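Local coordinates for protein spartin (Homo sapiens, PDB 4U7I) that acts as a lipophagy receptor and lipid transfer protein in lipid droplet turnover, and binds the ESCRT-III protein IST1 through its N-terminal MIT domain, at residues A[35-40]-A[88-93]. Residues are numbered along the deposited sequence; the frame is centred on the assembly and turned at random.
Sequences EAKNYY and ILEKGL
Lys-37 and Leu-89 bring the backbones of segments 35-40 and 88-93 nearest, their CA atoms 7.2 Å apart where the early turns of helix 33-51 face the last turn of helix 63-90. Leu-89 and Lys-37 carry most of the contact, and Leu-89 is directed toward helix 33-51. One of its two methyls, CD1, enters between Ala-36, Lys-37 and Tyr-40. It meets the Tyr-40 ring at the edge rather than over a face, near the ring plane, with CD1 of Leu-89 3.8 Å from CE2 of Tyr-40. CB of Ala-36 approaches CD1 of Leu-89 less closely, at 4.3 Å.

In the three-helix bundle of the MIT domain, this contact joins the second and third helices at the end where the chain leaves the third. Lys-37 lays its aliphatic part across the base of the leucine. CG of Lys-37 lies 3.9 Å from CB of Leu-89, and CD of Lys-37 is equally close to CG of Glu-90, so the methylenes span two successive residues. A bend at chi3 (-79°) turns the amino end off the line of the chain; NZ forms a salt bridge with Glu-34, a few residues back on its own helix. The Glu-90 carboxylate bears the opposite charge but remains distant, its OE2 6.4 Å from NZ of Lys-37.

Helix 5-29 covers another side of the cluster, through Thr-27 against Ala-36 and Leu-25 against Tyr-40. The Tyr-40 hydroxyl is hydrogen-bonded to Asp-28 of that helix, while its ring also packs on an apolar side chain of the bound IST1 peptide. Just past Leu-89 the helix closes in a Schellman motif: Gly-92 takes positive phi (65°), and N of Leu-93 bonds back to O of Ile-88 at 2.9 Å, beside a weak bond from N of Gly-92 to O of Leu-89.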
ATOM      1  N   GLU A  35      -2.568 -17.242   2.074  1.00 27.39           N
ATOM      2  CA  GLU A  35      -3.457 -16.158   2.473  1.00 32.57           C
ATOM      3  C   GLU A  35      -2.777 -14.824   2.267  1.00 34.40           C
ATOM      4  O   GLU A  35      -3.385 -13.868   1.780  1.00 30.07           O
ATOM      5  CB  GLU A  35      -3.869 -16.297   3.936  1.00 34.93           C
ATOM      6  CG  GLU A  35      -5.319 -16.626   4.159  1.00 39.54           C
ATOM      7  CD  GLU A  35      -5.697 -16.533   5.621  1.00 44.18           C
ATOM      8  OE1 GLU A  35      -5.218 -17.378   6.405  1.00 42.71           O
ATOM      9  OE2 GLU A  35      -6.454 -15.606   5.989  1.00 38.67           O
ATOM     10  N   ALA A  36      -1.507 -14.756   2.649  1.00 27.57           N
ATOM     11  CA  ALA A  36      -0.770 -13.517   2.523  1.00 24.37           C
ATOM     12  C   ALA A  36      -0.729 -13.058   1.071  1.00 24.09           C
ATOM     13  O   ALA A  36      -1.008 -11.890   0.782  1.00 25.54           O
ATOM     14  CB  ALA A  36       0.632 -13.679   3.070  1.00 25.38           C
ATOM     15  N   LYS A  37      -0.424 -13.970   0.154  1.00 22.65           N
ATOM     16  CA  LYS A  37      -0.297 -13.592  -1.253  1.00 23.37           C
ATOM     17  C   LYS A  37      -1.610 -13.017  -1.752  1.00 25.76           C
ATOM     18  O   LYS A  37      -1.624 -12.056  -2.522  1.00 28.61           O
ATOM     19  CB  LYS A  37       0.119 -14.799  -2.112  1.00 25.76           C
ATOM     20  CG  LYS A  37       1.549 -15.259  -1.863  1.00 30.71           C
ATOM     21  CD  LYS A  37       2.021 -16.277  -2.894  1.00 40.76           C
ATOM     22  CE  LYS A  37       1.497 -17.663  -2.605  1.00 46.26           C
ATOM     23  NZ  LYS A  37       2.270 -18.719  -3.335  1.00 43.81           N
ATOM     24  N   ASN A  38      -2.710 -13.605  -1.287  1.00 24.93           N
ATOM     25  CA  ASN A  38      -4.052 -13.147  -1.647  1.00 30.65           C
ATOM     26  C   ASN A  38      -4.285 -11.691  -1.253  1.00 29.67           C
ATOM     27  O   ASN A  38      -4.711 -10.873  -2.066  1.00 26.17           O
ATOM     28  CB  ASN A  38      -5.109 -14.018  -0.982  1.00 33.17           C
ATOM     29  CG  ASN A  38      -6.518 -13.555  -1.293  1.00 47.41           C
ATOM     30  OD1 ASN A  38      -6.794 -13.067  -2.387  1.00 54.12           O
ATOM     31  ND2 ASN A  38      -7.416 -13.698  -0.326  1.00 56.12           N
ATOM     32  N   TYR A  39      -4.016 -11.376   0.004  1.00 25.75           N
ATOM     33  CA  TYR A  39      -4.230 -10.017   0.491  1.00 23.42           C
ATOM     34  C   TYR A  39      -3.272  -9.051  -0.157  1.00 22.62           C
ATOM     35  O   TYR A  39      -3.654  -7.933  -0.496  1.00 26.58           O
ATOM     36  CB  TYR A  39      -4.102  -9.968   2.005  1.00 25.83           C
ATOM     37  CG  TYR A  39      -5.070 -10.901   2.686  1.00 25.18           C
ATOM     38  CD1 TYR A  39      -6.378 -11.019   2.247  1.00 25.83           C
ATOM     39  CD2 TYR A  39      -4.667 -11.679   3.753  1.00 20.88           C
ATOM     40  CE1 TYR A  39      -7.258 -11.890   2.869  1.00 33.60           C
ATOM     41  CE2 TYR A  39      -5.534 -12.538   4.384  1.00 25.42           C
ATOM     42  CZ  TYR A  39      -6.823 -12.648   3.941  1.00 33.92           C
ATOM     43  OH  TYR A  39      -7.665 -13.530   4.583  1.00 37.26           O
ATOM     44  N   TYR A  40      -2.022  -9.473  -0.342  1.00 20.60           N
ATOM     45  CA  TYR A  40      -1.046  -8.596  -0.961  1.00 22.57           C
ATOM     46  C   TYR A  40      -1.498  -8.202  -2.363  1.00 24.17           C
ATOM     47  O   TYR A  40      -1.382  -7.034  -2.751  1.00 24.82           O
ATOM     48  CB  TYR A  40       0.340  -9.254  -1.020  1.00 22.05           C
ATOM     49  CG  TYR A  40       1.094  -9.364   0.298  1.00 23.10           C
ATOM     50  CD1 TYR A  40       0.915  -8.441   1.327  1.00 21.93           C
ATOM     51  CD2 TYR A  40       2.004 -10.398   0.500  1.00 23.80           C
ATOM     52  CE1 TYR A  40       1.637  -8.550   2.522  1.00 24.71           C
ATOM     53  CE2 TYR A  40       2.704 -10.521   1.696  1.00 28.56           C
ATOM     54  CZ  TYR A  40       2.516  -9.604   2.698  1.00 27.47           C
ATOM     55  OH  TYR A  40       3.228  -9.739   3.878  1.00 24.60           O
ATOM     56  N   ILE A  88       8.809 -12.687  -3.770  1.00 28.45           N
ATOM     57  CA  ILE A  88       9.573 -13.589  -2.922  1.00 27.98           C
ATOM     58  C   ILE A  88       8.732 -14.800  -2.521  1.00 33.46           C
ATOM     59  O   ILE A  88       9.195 -15.943  -2.590  1.00 31.65           O
ATOM     60  CB  ILE A  88      10.092 -12.849  -1.674  1.00 31.03           C
ATOM     61  CG1 ILE A  88      11.316 -11.997  -2.048  1.00 25.21           C
ATOM     62  CG2 ILE A  88      10.453 -13.831  -0.567  1.00 32.38           C
ATOM     63  CD1 ILE A  88      12.637 -12.770  -2.152  1.00 31.79           C
ATOM     64  N   LEU A  89       7.487 -14.554  -2.125  1.00 33.23           N
ATOM     65  CA  LEU A  89       6.594 -15.646  -1.748  1.00 27.56           C
ATOM     66  C   LEU A  89       6.207 -16.518  -2.932  1.00 28.90           C
ATOM     67  O   LEU A  89       6.053 -17.732  -2.795  1.00 34.36           O
ATOM     68  CB  LEU A  89       5.324 -15.103  -1.102  1.00 28.51           C
ATOM     69  CG  LEU A  89       5.523 -14.480   0.275  1.00 26.69           C
ATOM     70  CD1 LEU A  89       4.202 -13.905   0.733  1.00 27.66           C
ATOM     71  CD2 LEU A  89       6.035 -15.518   1.270  1.00 28.13           C
ATOM     72  N   GLU A  90       6.014 -15.894  -4.084  1.00 28.86           N
ATOM     73  CA  GLU A  90       5.577 -16.636  -5.260  1.00 32.82           C
ATOM     74  C   GLU A  90       6.679 -17.584  -5.704  1.00 38.17           C
ATOM     75  O   GLU A  90       6.413 -18.700  -6.155  1.00 39.20           O
ATOM     76  CB  GLU A  90       5.186 -15.672  -6.378  1.00 34.62           C
ATOM     77  CG  GLU A  90       3.797 -15.085  -6.182  1.00 40.01           C
ATOM     78  CD  GLU A  90       3.435 -14.041  -7.219  1.00 49.54           C
ATOM     79  OE1 GLU A  90       4.342 -13.585  -7.947  1.00 53.51           O
ATOM     80  OE2 GLU A  90       2.241 -13.671  -7.297  1.00 51.15           O
ATOM     81  N   LYS A  91       7.923 -17.143  -5.541  1.00 29.43           N
ATOM     82  CA  LYS A  91       9.068 -17.942  -5.957  1.00 30.60           C
ATOM     83  C   LYS A  91       9.598 -18.840  -4.837  1.00 35.54           C
ATOM     84  O   LYS A  91      10.615 -19.535  -5.006  1.00 38.44           O
ATOM     85  CB  LYS A  91      10.163 -17.021  -6.492  1.00 37.58           C
ATOM     86  CG  LYS A  91       9.703 -16.277  -7.737  1.00 43.98           C
ATOM     87  CD  LYS A  91      10.815 -15.532  -8.437  1.00 49.92           C
ATOM     88  CE  LYS A  91      10.444 -15.257  -9.889  1.00 57.13           C
ATOM     89  N   GLY A  92       8.895 -18.835  -3.709  1.00 34.24           N
ATOM     90  CA  GLY A  92       9.177 -19.736  -2.603  1.00 35.33           C
ATOM     91  C   GLY A  92      10.525 -19.492  -1.966  1.00 40.52           C
ATOM     92  O   GLY A  92      11.238 -20.435  -1.597  1.00 45.02           O
ATOM     93  N   LEU A  93      10.883 -18.218  -1.841  1.00 32.96           N
ATOM     94  CA  LEU A  93      12.209 -17.844  -1.367  1.00 30.95           C
ATOM     95  C   LEU A  93      12.147 -17.174   0.005  1.00 40.09           C
ATOM     96  O   LEU A  93      13.102 -16.533   0.434  1.00 40.57           O
ATOM     97  CB  LEU A  93      12.891 -16.921  -2.383  1.00 31.74           C
ATOM     98  CG  LEU A  93      13.106 -17.451  -3.805  1.00 38.60           C
ATOM     99  CD1 LEU A  93      13.690 -16.374  -4.706  1.00 38.80           C
ATOM    100  CD2 LEU A  93      14.012 -18.658  -3.789  1.00 42.73           C
TER